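Local structure of DNA helicase RecQ (Deinococcus radiodurans, 4Q48) at residues I212-G217 and Q322-A327; K315-Y320 and L387-E392; C381-L386 and E396-C401; P408-L413 and K506-E511. The protein probably couples ATP hydrolysis to the 3'-5' unwinding of duplex DNA, the fragment here being the catalytic core of a longer RecQ helicase. All blocks are in the same frame, centred on the assembly; numbering follows the deposited sequence.

Contact 1 of 4, residues I212-G217 and Q322-A327; sequences IQYRVG and QETGRA
I212 points its CD1 methyl into the turn that follows helix 317-324, and two residues further along the strand Y214 meets T324 edge-on. The methyl is shared between two carbonyls, CD1 lying 3.7 Å from both T324 O and A327 O and 4.4 Å from A327 CB. With CG1 anti to its carbonyl carbon (chi1 -58°), I212 carries this methyl toward the turn, while its other branch, CG2, lies 3.9 Å above the plane of the Y214 ring, near the rim. That ring crosses the T324 side chain at about a right angle, and its CE1 stands 3.8 Å from T324 OG1, which sits near the ring plane. Across the contact the hydroxyl meets a ring carbon; its hydrogen bond goes to Y320 O within the helix. T324 O in turn takes the N-H of A327 at 3.1 Å, the bond of a type I turn. R209 reaches G325 O, and A336 of strand 334-340 packs on T324.

The QxxGRxGR signature of motif VI in superfamily 2 helicases begins at Q322, so an edge strand of the second RecA-like sheet packs against that motif. No hydrogen bond crosses between the segments. Polar atoms of the turn find partners in the turn, in helix 317-324 and in R209; strand meets turn through a buried methyl on carbonyls and a ring edge on a hydroxyl.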
loop_
_atom_site.group_PDB
_atom_site.type_symbol
_atom_site.label_atom_id
_atom_site.label_comp_id
_atom_site.label_asym_id
_atom_site.label_seq_id
_atom_site.Cartn_x
_atom_site.Cartn_y
_atom_site.Cartn_z
ATOM N N ILE A 212 11.371 -12.062 5.726
ATOM C CA ILE A 212 10.680 -12.647 4.585
ATOM C C ILE A 212 11.540 -12.457 3.352
ATOM O O ILE A 212 11.830 -11.309 2.973
ATOM C CB ILE A 212 9.318 -12.003 4.334
ATOM C CG1 ILE A 212 8.430 -12.136 5.569
ATOM C CG2 ILE A 212 8.667 -12.622 3.107
ATOM C CD1 ILE A 212 7.131 -11.362 5.466
ATOM N N GLN A 213 11.959 -13.573 2.737
ATOM C CA GLN A 213 12.715 -13.522 1.486
ATOM C C GLN A 213 11.765 -13.502 0.280
ATOM O O GLN A 213 10.899 -14.368 0.177
ATOM C CB GLN A 213 13.682 -14.692 1.390
ATOM C CG GLN A 213 14.215 -14.890 -0.001
ATOM C CD GLN A 213 15.429 -15.802 -0.085
ATOM O OE1 GLN A 213 15.504 -16.694 -0.945
ATOM N NE2 GLN A 213 16.393 -15.576 0.797
ATOM N N TYR A 214 11.896 -12.517 -0.617
ATOM C CA TYR A 214 10.943 -12.411 -1.749
ATOM C C TYR A 214 11.436 -13.079 -3.047
ATOM O O TYR A 214 12.578 -12.872 -3.476
ATOM C CB TYR A 214 10.589 -10.944 -2.025
ATOM C CG TYR A 214 9.852 -10.302 -0.872
ATOM C CD1 TYR A 214 8.464 -10.373 -0.769
ATOM C CD2 TYR A 214 10.558 -9.659 0.139
ATOM C CE1 TYR A 214 7.802 -9.793 0.298
ATOM C CE2 TYR A 214 9.914 -9.102 1.215
ATOM C CZ TYR A 214 8.538 -9.162 1.294
ATOM O OH TYR A 214 7.931 -8.580 2.381
ATOM N N ARG A 215 10.577 -13.920 -3.623
ATOM C CA ARG A 215 10.868 -14.578 -4.889
ATOM C C ARG A 215 9.705 -14.578 -5.859
ATOM O O ARG A 215 8.581 -14.966 -5.512
ATOM C CB ARG A 215 11.282 -16.028 -4.684
ATOM C CG ARG A 215 12.580 -16.251 -3.942
ATOM C CD ARG A 215 12.853 -17.742 -3.935
ATOM N NE ARG A 215 13.500 -18.128 -2.698
ATOM C CZ ARG A 215 13.595 -19.376 -2.278
ATOM N NH1 ARG A 215 13.068 -20.340 -3.013
ATOM N NH2 ARG A 215 14.198 -19.637 -1.124
ATOM N N VAL A 216 10.006 -14.181 -7.093
ATOM C CA VAL A 216 9.061 -14.264 -8.194
ATOM C C VAL A 216 9.790 -14.969 -9.338
ATOM O O VAL A 216 10.961 -14.717 -9.573
ATOM C CB VAL A 216 8.560 -12.867 -8.633
ATOM C CG1 VAL A 216 7.550 -12.998 -9.731
ATOM C CG2 VAL A 216 7.963 -12.102 -7.446
ATOM N N GLY A 217 9.119 -15.876 -10.025
ATOM C CA GLY A 217 9.748 -16.581 -11.120
ATOM C C GLY A 217 8.697 -17.037 -12.114
ATOM O O GLY A 217 7.480 -16.875 -11.865
ATOM N N GLN A 322 -0.045 -7.667 1.647
ATOM C CA GLN A 322 -0.773 -8.127 2.817
ATOM C C GLN A 322 -0.685 -9.652 2.832
ATOM O O GLN A 322 -0.491 -10.267 3.885
ATOM C CB GLN A 322 -2.245 -7.679 2.827
ATOM C CG GLN A 322 -3.096 -8.608 3.710
ATOM C CD GLN A 322 -4.609 -8.452 3.574
ATOM O OE1 GLN A 322 -5.148 -8.374 2.463
ATOM N NE2 GLN A 322 -5.306 -8.455 4.712
ATOM N N GLU A 323 -0.788 -10.270 1.661
ATOM C CA GLU A 323 -0.775 -11.718 1.623
ATOM C C GLU A 323 0.598 -12.304 2.004
ATOM O O GLU A 323 0.689 -13.072 2.935
ATOM C CB GLU A 323 -1.213 -12.209 0.253
ATOM C CG GLU A 323 -2.698 -12.189 0.070
ATOM C CD GLU A 323 -3.105 -12.014 -1.382
ATOM O OE1 GLU A 323 -2.331 -12.443 -2.268
ATOM O OE2 GLU A 323 -4.183 -11.421 -1.641
ATOM N N THR A 324 1.663 -11.913 1.323
ATOM C CA THR A 324 2.982 -12.364 1.710
ATOM C C THR A 324 3.281 -12.011 3.171
ATOM O O THR A 324 4.048 -12.709 3.851
ATOM C CB THR A 324 4.093 -11.749 0.832
ATOM O OG1 THR A 324 4.104 -10.334 1.016
ATOM C CG2 THR A 324 3.901 -12.070 -0.629
ATOM N N GLY A 325 2.705 -10.903 3.635
ATOM C CA GLY A 325 2.985 -10.398 4.959
ATOM C C GLY A 325 2.466 -11.266 6.073
ATOM O O GLY A 325 2.785 -11.042 7.226
ATOM N N ARG A 326 1.662 -12.265 5.743
ATOM C CA ARG A 326 1.144 -13.164 6.767
ATOM C C ARG A 326 2.172 -14.177 7.169
ATOM O O ARG A 326 1.939 -15.007 8.050
ATOM C CB ARG A 326 -0.108 -13.889 6.287
ATOM C CG ARG A 326 -1.274 -12.995 6.049
ATOM C CD ARG A 326 -2.542 -13.757 6.122
ATOM N NE ARG A 326 -3.677 -12.888 6.398
ATOM C CZ ARG A 326 -4.408 -12.324 5.450
ATOM N NH1 ARG A 326 -4.097 -12.540 4.174
ATOM N NH2 ARG A 326 -5.446 -11.555 5.770
ATOM N N ALA A 327 3.334 -14.077 6.554
ATOM C CA ALA A 327 4.390 -15.022 6.787
ATOM C C ALA A 327 5.326 -14.463 7.823
ATOM O O ALA A 327 5.343 -13.268 8.040
ATOM C CB ALA A 327 5.126 -15.322 5.501
#

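Contact 2 of 4, residues K315-Y320 and L387-E392; sequences KSMEGY and LHYFGE
M317 lies over a face of the Y389 ring, a CH-pi contact with CB 3.7 Å from the ring centroid. With CG beside its backbone N (chi1 -72°) and a bend at chi2, M317 SD comes above the ring at 5.4 Å from the centroid and 12° off the normal, a distant Met-aromatic contact. F390 adds an edge contact, its CZ 3.9 Å from M317 O.

Polar groups gather at the far end of the tyrosine. The E318 carboxylate stands 75° from the ring plane, and both OE1 and OE2 lie 3.5 Å from Y389 OH without a hydrogen bond between the two residues. K368 is their shared partner, bonding the hydroxyl and forming a salt bridge with E318 OE2.

Both helix ends are capped: the S316 side chain accepts from G319 N at 3.1 Å to OG, while G391, with positive phi, is the C-prime residue of a Schellman motif ending helix 382-389. A leucine in place of Y389 would probably leave K368 without one of its oxygen partners and M317 without its aromatic face. The chemistry is thus two-sided: an aromatic face receives the methionine, while a lysine likely offsets the glutamate's charge where the helicase C-terminal domain meets the zinc-binding region.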
loop_
_atom_site.group_PDB
_atom_site.type_symbol
_atom_site.label_atom_id
_atom_site.label_comp_id
_atom_site.label_asym_id
_atom_site.label_seq_id
_atom_site.Cartn_x
_atom_site.Cartn_y
_atom_site.Cartn_z
ATOM N N LYS A 315 -4.174 -9.442 -7.058
ATOM C CA LYS A 315 -4.906 -8.383 -7.751
ATOM C C LYS A 315 -4.153 -7.049 -7.711
ATOM O O LYS A 315 -4.396 -6.159 -8.520
ATOM C CB LYS A 315 -6.310 -8.200 -7.155
ATOM C CG LYS A 315 -7.054 -9.505 -6.888
ATOM C CD LYS A 315 -8.580 -9.330 -7.053
ATOM C CE LYS A 315 -9.418 -10.422 -6.344
ATOM N NZ LYS A 315 -10.723 -9.999 -5.709
ATOM N N SER A 316 -3.239 -6.909 -6.766
ATOM C CA SER A 316 -2.484 -5.683 -6.640
ATOM C C SER A 316 -1.237 -5.846 -5.778
ATOM O O SER A 316 -1.058 -6.872 -5.114
ATOM C CB SER A 316 -3.383 -4.610 -6.052
ATOM O OG SER A 316 -3.787 -4.982 -4.750
ATOM N N MET A 317 -0.399 -4.808 -5.773
ATOM C CA MET A 317 0.740 -4.726 -4.865
ATOM C C MET A 317 0.271 -4.678 -3.403
ATOM O O MET A 317 0.896 -5.281 -2.526
ATOM C CB MET A 317 1.606 -3.499 -5.176
ATOM C CG MET A 317 2.430 -3.597 -6.447
ATOM S SD MET A 317 3.697 -4.867 -6.366
ATOM C CE MET A 317 5.064 -3.950 -5.664
ATOM N N GLU A 318 -0.810 -3.944 -3.141
ATOM C CA GLU A 318 -1.396 -3.893 -1.797
ATOM C C GLU A 318 -1.744 -5.300 -1.309
ATOM O O GLU A 318 -1.322 -5.714 -0.223
ATOM C CB GLU A 318 -2.672 -3.054 -1.788
ATOM C CG GLU A 318 -2.503 -1.586 -2.035
ATOM C CD GLU A 318 -2.534 -1.257 -3.518
ATOM O OE1 GLU A 318 -2.183 -2.138 -4.338
ATOM O OE2 GLU A 318 -2.961 -0.131 -3.865
ATOM N N GLY A 319 -2.472 -6.042 -2.146
ATOM C CA GLY A 319 -2.861 -7.401 -1.828
ATOM C C GLY A 319 -1.682 -8.335 -1.672
ATOM O O GLY A 319 -1.646 -9.158 -0.760
ATOM N N TYR A 320 -0.714 -8.199 -2.567
ATOM C CA TYR A 320 0.482 -9.021 -2.536
ATOM C C TYR A 320 1.225 -8.798 -1.220
ATOM O O TYR A 320 1.664 -9.750 -0.558
ATOM C CB TYR A 320 1.364 -8.722 -3.754
ATOM C CG TYR A 320 2.689 -9.434 -3.733
ATOM C CD1 TYR A 320 2.794 -10.778 -4.055
ATOM C CD2 TYR A 320 3.838 -8.763 -3.347
ATOM C CE1 TYR A 320 4.026 -11.427 -4.011
ATOM C CE2 TYR A 320 5.057 -9.397 -3.304
ATOM C CZ TYR A 320 5.155 -10.730 -3.635
ATOM O OH TYR A 320 6.397 -11.340 -3.585
ATOM N N LEU A 387 8.951 -1.783 -1.727
ATOM C CA LEU A 387 8.858 -0.827 -0.640
ATOM C C LEU A 387 8.638 0.578 -1.198
ATOM O O LEU A 387 7.938 1.395 -0.586
ATOM C CB LEU A 387 10.118 -0.911 0.228
ATOM C CG LEU A 387 10.250 -2.256 0.993
ATOM C CD1 LEU A 387 11.497 -2.322 1.841
ATOM C CD2 LEU A 387 9.042 -2.533 1.860
ATOM N N HIS A 388 9.183 0.836 -2.389
ATOM C CA HIS A 388 9.035 2.131 -3.050
ATOM C C HIS A 388 7.563 2.438 -3.365
ATOM O O HIS A 388 7.110 3.580 -3.277
ATOM C CB HIS A 388 9.871 2.163 -4.334
ATOM C CG HIS A 388 9.583 3.345 -5.214
ATOM N ND1 HIS A 388 10.166 4.584 -5.015
ATOM C CD2 HIS A 388 8.748 3.486 -6.269
ATOM C CE1 HIS A 388 9.709 5.431 -5.919
ATOM N NE2 HIS A 388 8.848 4.791 -6.692
ATOM N N TYR A 389 6.810 1.408 -3.713
ATOM C CA TYR A 389 5.387 1.559 -3.987
ATOM C C TYR A 389 4.652 2.130 -2.762
ATOM O O TYR A 389 3.672 2.853 -2.894
ATOM C CB TYR A 389 4.806 0.213 -4.366
ATOM C CG TYR A 389 3.400 0.212 -4.892
ATOM C CD1 TYR A 389 3.132 0.537 -6.225
ATOM C CD2 TYR A 389 2.325 -0.108 -4.063
ATOM C CE1 TYR A 389 1.823 0.531 -6.724
ATOM C CE2 TYR A 389 1.007 -0.122 -4.557
ATOM C CZ TYR A 389 0.768 0.188 -5.889
ATOM O OH TYR A 389 -0.523 0.171 -6.383
ATOM N N PHE A 390 5.141 1.820 -1.567
ATOM C CA PHE A 390 4.499 2.305 -0.355
ATOM C C PHE A 390 5.198 3.567 0.158
ATOM O O PHE A 390 4.923 4.025 1.263
ATOM C CB PHE A 390 4.495 1.213 0.740
ATOM C CG PHE A 390 3.728 -0.008 0.364
ATOM C CD1 PHE A 390 2.340 -0.024 0.425
ATOM C CD2 PHE A 390 4.386 -1.130 -0.108
ATOM C CE1 PHE A 390 1.616 -1.151 0.035
ATOM C CE2 PHE A 390 3.675 -2.269 -0.499
ATOM C CZ PHE A 390 2.286 -2.277 -0.427
ATOM N N GLY A 391 6.073 4.146 -0.653
ATOM C CA GLY A 391 6.716 5.383 -0.270
ATOM C C GLY A 391 7.950 5.236 0.595
ATOM O O GLY A 391 8.500 6.228 1.065
ATOM N N GLU A 392 8.392 4.007 0.822
ATOM C CA GLU A 392 9.629 3.782 1.561
ATOM C C GLU A 392 10.782 3.571 0.582
ATOM O O GLU A 392 10.641 2.821 -0.381
ATOM C CB GLU A 392 9.500 2.577 2.491
ATOM C CG GLU A 392 10.793 2.168 3.177
ATOM C CD GLU A 392 10.560 1.151 4.290
ATOM O OE1 GLU A 392 9.405 0.714 4.456
ATOM O OE2 GLU A 392 11.530 0.771 4.980
#

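Contact 3 of 4, residues C381-L386 and E396-C401; sequences CRRQVL and EPCGNC. With ZN (zinc ion), chain C.
C381 sends SG to the zinc anti to its own backbone N (chi1 -177°), whereas C398 and C401 turn theirs between N and carbonyl carbon (74° and 73°), and three sulfurs converge from two segments. The zinc ion lies 2.4 Å from C381 SG, 2.4 Å from C398 SG and 2.3 Å from C401 SG, and C404 completes the four-cysteine site.

A second shell of N-H groups surrounds the sulfurs. C398 N donates to C381 SG at 3.4 Å, a nearly straight bond, and C381 SG also caps helix 382-389 through Q384 N. C398 SG receives N400 N at 3.1 Å and, in the guanidinium plane, R383 NE at 3.3 Å; R383 NH2 goes on to N400 O at 3.2 Å, from above that carbonyl's plane. Such donors would be expected to spread the negative charge of metal-bound thiolates.

The arginines also carry the site into its surroundings. R383 binds I212 O and makes a salt bridge with D208, and R382 pairs with D402 and forms a cation-pi contact with Y375. The four-cysteine zinc site therefore sits where helix 382-389 is wedged between strand 212-218 and helix 359-376.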
loop_
_atom_site.group_PDB
_atom_site.type_symbol
_atom_site.label_atom_id
_atom_site.label_comp_id
_atom_site.label_asym_id
_atom_site.label_seq_id
_atom_site.Cartn_x
_atom_site.Cartn_y
_atom_site.Cartn_z
ATOM N N CYS A 381 17.178 -5.450 -7.160
ATOM C CA CYS A 381 16.489 -5.846 -5.912
ATOM C C CYS A 381 14.970 -5.694 -5.893
ATOM O O CYS A 381 14.463 -4.582 -6.083
ATOM C CB CYS A 381 17.083 -5.037 -4.771
ATOM S SG CYS A 381 16.444 -5.399 -3.119
ATOM N N ARG A 382 14.244 -6.800 -5.705
ATOM C CA ARG A 382 12.776 -6.746 -5.665
ATOM C C ARG A 382 12.267 -5.926 -4.499
ATOM O O ARG A 382 11.263 -5.242 -4.628
ATOM C CB ARG A 382 12.139 -8.117 -5.507
ATOM C CG ARG A 382 12.681 -9.190 -6.335
ATOM C CD ARG A 382 11.641 -10.237 -6.418
ATOM N NE ARG A 382 10.881 -9.934 -7.603
ATOM C CZ ARG A 382 11.221 -10.382 -8.796
ATOM N NH1 ARG A 382 12.276 -11.182 -8.921
ATOM N NH2 ARG A 382 10.496 -10.048 -9.847
ATOM N N ARG A 383 12.936 -6.053 -3.351
ATOM C CA ARG A 383 12.468 -5.447 -2.114
ATOM C C ARG A 383 12.432 -3.929 -2.279
ATOM O O ARG A 383 11.414 -3.310 -2.001
ATOM C CB ARG A 383 13.363 -5.844 -0.929
ATOM C CG ARG A 383 12.700 -5.706 0.444
ATOM C CD ARG A 383 13.618 -6.083 1.577
ATOM N NE ARG A 383 13.965 -7.493 1.554
ATOM C CZ ARG A 383 13.310 -8.432 2.231
ATOM N NH1 ARG A 383 12.278 -8.083 2.986
ATOM N NH2 ARG A 383 13.691 -9.714 2.167
ATOM N N GLN A 384 13.510 -3.356 -2.818
ATOM C CA GLN A 384 13.555 -1.930 -3.111
ATOM C C GLN A 384 12.347 -1.488 -3.933
ATOM O O GLN A 384 11.713 -0.478 -3.602
ATOM C CB GLN A 384 14.839 -1.547 -3.841
ATOM C CG GLN A 384 16.042 -1.372 -2.932
ATOM C CD GLN A 384 17.342 -1.109 -3.689
ATOM O OE1 GLN A 384 17.525 -1.535 -4.837
ATOM N NE2 GLN A 384 18.267 -0.424 -3.032
ATOM N N VAL A 385 12.004 -2.235 -4.977
ATOM C CA VAL A 385 10.875 -1.858 -5.822
ATOM C C VAL A 385 9.561 -1.931 -5.068
ATOM O O VAL A 385 8.711 -1.054 -5.217
ATOM C CB VAL A 385 10.789 -2.745 -7.082
ATOM C CG1 VAL A 385 9.427 -2.606 -7.779
ATOM C CG2 VAL A 385 11.941 -2.441 -8.059
ATOM N N LEU A 386 9.399 -2.984 -4.265
ATOM C CA LEU A 386 8.170 -3.235 -3.487
ATOM C C LEU A 386 7.906 -2.142 -2.465
ATOM O O LEU A 386 6.805 -1.607 -2.387
ATOM C CB LEU A 386 8.251 -4.595 -2.773
ATOM C CG LEU A 386 7.218 -4.966 -1.700
ATOM C CD1 LEU A 386 5.831 -5.081 -2.302
ATOM C CD2 LEU A 386 7.571 -6.276 -1.059
ATOM N N GLU A 396 20.015 0.695 0.071
ATOM C CA GLU A 396 20.899 -0.332 -0.445
ATOM C C GLU A 396 20.104 -1.622 -0.745
ATOM O O GLU A 396 19.078 -1.887 -0.107
ATOM C CB GLU A 396 22.021 -0.586 0.569
ATOM C CG GLU A 396 22.833 0.671 0.919
ATOM C CD GLU A 396 23.667 1.223 -0.244
ATOM O OE1 GLU A 396 24.628 0.543 -0.681
ATOM O OE2 GLU A 396 23.348 2.335 -0.731
ATOM N N PRO A 397 20.538 -2.392 -1.765
ATOM C CA PRO A 397 19.974 -3.713 -2.076
ATOM C C PRO A 397 19.886 -4.594 -0.837
ATOM O O PRO A 397 20.758 -4.503 0.027
ATOM C CB PRO A 397 20.951 -4.277 -3.096
ATOM C CG PRO A 397 21.504 -3.073 -3.778
ATOM C CD PRO A 397 21.488 -1.945 -2.800
ATOM N N CYS A 398 18.844 -5.409 -0.736
ATOM C CA CYS A 398 18.579 -6.097 0.521
ATOM C C CYS A 398 19.437 -7.351 0.753
ATOM O O CYS A 398 19.853 -7.605 1.879
ATOM C CB CYS A 398 17.103 -6.473 0.618
ATOM S SG CYS A 398 16.632 -7.858 -0.439
ATOM N N GLY A 399 19.729 -8.119 -0.294
ATOM C CA GLY A 399 20.506 -9.328 -0.099
ATOM C C GLY A 399 19.662 -10.497 0.382
ATOM O O GLY A 399 20.184 -11.531 0.798
ATOM N N ASN A 400 18.346 -10.327 0.358
ATOM C CA ASN A 400 17.458 -11.412 0.725
ATOM C C ASN A 400 16.278 -11.475 -0.239
ATOM O O ASN A 400 15.140 -11.704 0.167
ATOM C CB ASN A 400 16.956 -11.251 2.150
ATOM C CG ASN A 400 16.488 -12.561 2.748
ATOM O OD1 ASN A 400 17.103 -13.610 2.514
ATOM N ND2 ASN A 400 15.377 -12.523 3.505
ATOM N N CYS A 401 16.554 -11.306 -1.525
ATOM C CA CYS A 401 15.527 -11.541 -2.530
ATOM C C CYS A 401 16.165 -12.291 -3.697
ATOM O O CYS A 401 17.401 -12.328 -3.813
ATOM C CB CYS A 401 14.883 -10.226 -2.983
ATOM S SG CYS A 401 15.911 -9.234 -4.025
HETATM ZN ZN ZN C . 17.048 -7.660 -2.778
#

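Contact 4 of 4, residues P408-L413 and K506-E511; sequences PRVRDL and KLLLRE
R409 O accepts E511 N at 2.7 Å, the first of four backbone bonds that join two short antiparallel strands. R411 and L509 exchange two of them as a hydrogen-bonded pair, R411 N to L509 O at 2.8 Å and L509 N to R411 O at 3.1 Å, and L413 N closes the series on L507 O at 2.9 Å.

Side chains then sort by face. R411 and L509 share one, where L509 CD1 meets L413 CD1 at 3.9 Å; D412 and L508 share the other, and D412 OD2 makes a long salt bridge with K506 NZ at 3.9 Å. P408 CG covers a face of the R510 guanidinium, 3.7 Å above its plane. With CG anti to the backbone N (chi1 -165°) and a bend at chi2, E511 lays its carboxylate beside R411 CG; its OE1 is 4.5 Å from R409 NH1, well out of the guanidinium plane, and no N-H points at it. An alanine in place of E511 would probably leave both arginines without that nearby negative charge.

Farther out, T414 bonds D412 OD1 and L507 N, A378 O holds R510 NE, and helix 467-479 backs L507 and L509. Pairing segments 93 residues apart at their closest ends joins both ends of the RQC region, a winged-helix domain in RecQ proteins.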
loop_
_atom_site.group_PDB
_atom_site.type_symbol
_atom_site.label_atom_id
_atom_site.label_comp_id
_atom_site.label_asym_id
_atom_site.label_seq_id
_atom_site.Cartn_x
_atom_site.Cartn_y
_atom_site.Cartn_z
ATOM N N PRO A 408 19.945 -11.363 -12.439
ATOM C CA PRO A 408 19.715 -11.739 -13.836
ATOM C C PRO A 408 20.649 -10.951 -14.756
ATOM O O PRO A 408 21.280 -10.004 -14.283
ATOM C CB PRO A 408 18.231 -11.383 -14.054
ATOM C CG PRO A 408 17.837 -10.481 -12.907
ATOM C CD PRO A 408 19.019 -10.300 -12.000
ATOM N N ARG A 409 20.755 -11.326 -16.030
ATOM C CA ARG A 409 21.616 -10.577 -16.944
ATOM C C ARG A 409 20.876 -9.297 -17.342
ATOM O O ARG A 409 19.660 -9.318 -17.644
ATOM C CB ARG A 409 22.029 -11.392 -18.166
ATOM C CG ARG A 409 22.308 -12.867 -17.890
ATOM C CD ARG A 409 22.866 -13.631 -19.113
ATOM N NE ARG A 409 23.990 -12.941 -19.755
ATOM C CZ ARG A 409 24.030 -12.601 -21.043
ATOM N NH1 ARG A 409 22.995 -12.875 -21.841
ATOM N NH2 ARG A 409 25.105 -11.981 -21.530
ATOM N N VAL A 410 21.587 -8.171 -17.283
ATOM C CA VAL A 410 20.927 -6.899 -17.497
ATOM C C VAL A 410 21.474 -6.078 -18.659
ATOM O O VAL A 410 22.666 -6.049 -18.935
ATOM C CB VAL A 410 20.976 -6.040 -16.216
ATOM C CG1 VAL A 410 20.153 -6.690 -15.112
ATOM C CG2 VAL A 410 22.405 -5.803 -15.766
ATOM N N ARG A 411 20.565 -5.409 -19.345
ATOM C CA ARG A 411 20.952 -4.367 -20.274
ATOM C C ARG A 411 21.083 -3.018 -19.539
ATOM O O ARG A 411 20.208 -2.640 -18.757
ATOM C CB ARG A 411 19.927 -4.272 -21.396
ATOM C CG ARG A 411 19.594 -5.604 -21.997
ATOM C CD ARG A 411 18.344 -5.486 -22.798
ATOM N NE ARG A 411 18.391 -4.322 -23.678
ATOM C CZ ARG A 411 17.309 -3.754 -24.212
ATOM N NH1 ARG A 411 16.099 -4.243 -23.923
ATOM N NH2 ARG A 411 17.435 -2.694 -25.011
ATOM N N ASP A 412 22.178 -2.299 -19.778
ATOM C CA ASP A 412 22.365 -1.008 -19.134
ATOM C C ASP A 412 21.865 0.081 -20.093
ATOM O O ASP A 412 22.390 0.245 -21.188
ATOM C CB ASP A 412 23.822 -0.754 -18.750
ATOM C CG ASP A 412 23.990 0.505 -17.918
ATOM O OD1 ASP A 412 23.187 1.444 -18.125
ATOM O OD2 ASP A 412 24.930 0.585 -17.070
ATOM N N LEU A 413 20.845 0.818 -19.673
ATOM C CA LEU A 413 20.287 1.857 -20.508
ATOM C C LEU A 413 20.336 3.188 -19.764
ATOM O O LEU A 413 19.565 4.087 -20.032
ATOM C CB LEU A 413 18.863 1.503 -20.924
ATOM C CG LEU A 413 18.806 0.476 -22.043
ATOM C CD1 LEU A 413 17.397 -0.015 -22.233
ATOM C CD2 LEU A 413 19.306 1.118 -23.304
ATOM N N LYS A 506 21.496 3.739 -11.965
ATOM C CA LYS A 506 21.518 3.111 -13.277
ATOM C C LYS A 506 20.109 2.707 -13.687
ATOM O O LYS A 506 19.286 2.379 -12.835
ATOM C CB LYS A 506 22.398 1.856 -13.289
ATOM C CG LYS A 506 23.891 2.027 -13.206
ATOM C CD LYS A 506 24.556 0.641 -13.172
ATOM C CE LYS A 506 26.052 0.657 -12.765
ATOM N NZ LYS A 506 27.033 1.158 -13.797
ATOM N N LEU A 507 19.823 2.726 -14.987
ATOM C CA LEU A 507 18.585 2.119 -15.488
ATOM C C LEU A 507 18.855 0.750 -16.108
ATOM O O LEU A 507 19.499 0.675 -17.142
ATOM C CB LEU A 507 17.932 3.004 -16.527
ATOM C CG LEU A 507 16.711 2.378 -17.170
ATOM C CD1 LEU A 507 15.650 2.150 -16.098
ATOM C CD2 LEU A 507 16.181 3.230 -18.309
ATOM N N LEU A 508 18.412 -0.339 -15.480
ATOM C CA LEU A 508 18.669 -1.681 -16.024
ATOM C C LEU A 508 17.390 -2.407 -16.417
ATOM O O LEU A 508 16.488 -2.555 -15.615
ATOM C CB LEU A 508 19.435 -2.536 -15.019
ATOM C CG LEU A 508 20.661 -1.901 -14.333
ATOM C CD1 LEU A 508 21.440 -2.907 -13.485
ATOM C CD2 LEU A 508 21.585 -1.253 -15.355
ATOM N N LEU A 509 17.354 -2.930 -17.633
ATOM C CA LEU A 509 16.304 -3.833 -18.058
ATOM C C LEU A 509 16.840 -5.284 -18.067
ATOM O O LEU A 509 18.063 -5.525 -18.195
ATOM C CB LEU A 509 15.787 -3.451 -19.443
ATOM C CG LEU A 509 14.707 -2.368 -19.567
ATOM C CD1 LEU A 509 15.211 -0.971 -19.137
ATOM C CD2 LEU A 509 14.160 -2.330 -20.967
ATOM N N ARG A 510 15.940 -6.248 -17.872
ATOM C CA ARG A 510 16.314 -7.663 -17.980
ATOM C C ARG A 510 16.774 -7.927 -19.393
ATOM O O ARG A 510 16.187 -7.362 -20.323
ATOM C CB ARG A 510 15.143 -8.548 -17.619
ATOM C CG ARG A 510 15.130 -8.864 -16.167
ATOM C CD ARG A 510 13.827 -9.489 -15.779
ATOM N NE ARG A 510 13.896 -9.879 -14.377
ATOM C CZ ARG A 510 14.195 -11.101 -13.948
ATOM N NH1 ARG A 510 14.401 -12.090 -14.819
ATOM N NH2 ARG A 510 14.252 -11.328 -12.638
ATOM N N GLU A 511 17.820 -8.751 -19.561
ATOM C CA GLU A 511 18.343 -9.056 -20.904
ATOM C C GLU A 511 17.343 -9.726 -21.843
ATOM O O GLU A 511 17.355 -9.404 -23.020
ATOM C CB GLU A 511 19.612 -9.896 -20.811
ATOM C CG GLU A 511 20.451 -9.984 -22.110
ATOM C CD GLU A 511 21.199 -8.694 -22.476
ATOM O OE1 GLU A 511 22.258 -8.389 -21.871
ATOM O OE2 GLU A 511 20.743 -7.996 -23.399
#

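How the contacts relate
Contacts 1, 2 and 3 form a compact group, their centres 12 to 13 Å apart, while contact 4 lies 16 Å from contact 3 and about 23 to 24 Å from the other two. Contacts 1 and 2 share helix 317-324, contacts 2 and 3 share helix 382-389, and all three pairs touch, contacts 1 and 3 through probable hydrogen bonds between strand 212-218 and the zinc region. Along the chain the segments of contact 2 alternate with those of contacts 1 and 3, whereas contact 1 closes before contact 3 opens and contact 4 comes last. The second RecA-like domain is thereby interlocked with the zinc-binding region, and the RQC domain follows, where R510 comes near R382, two like charges.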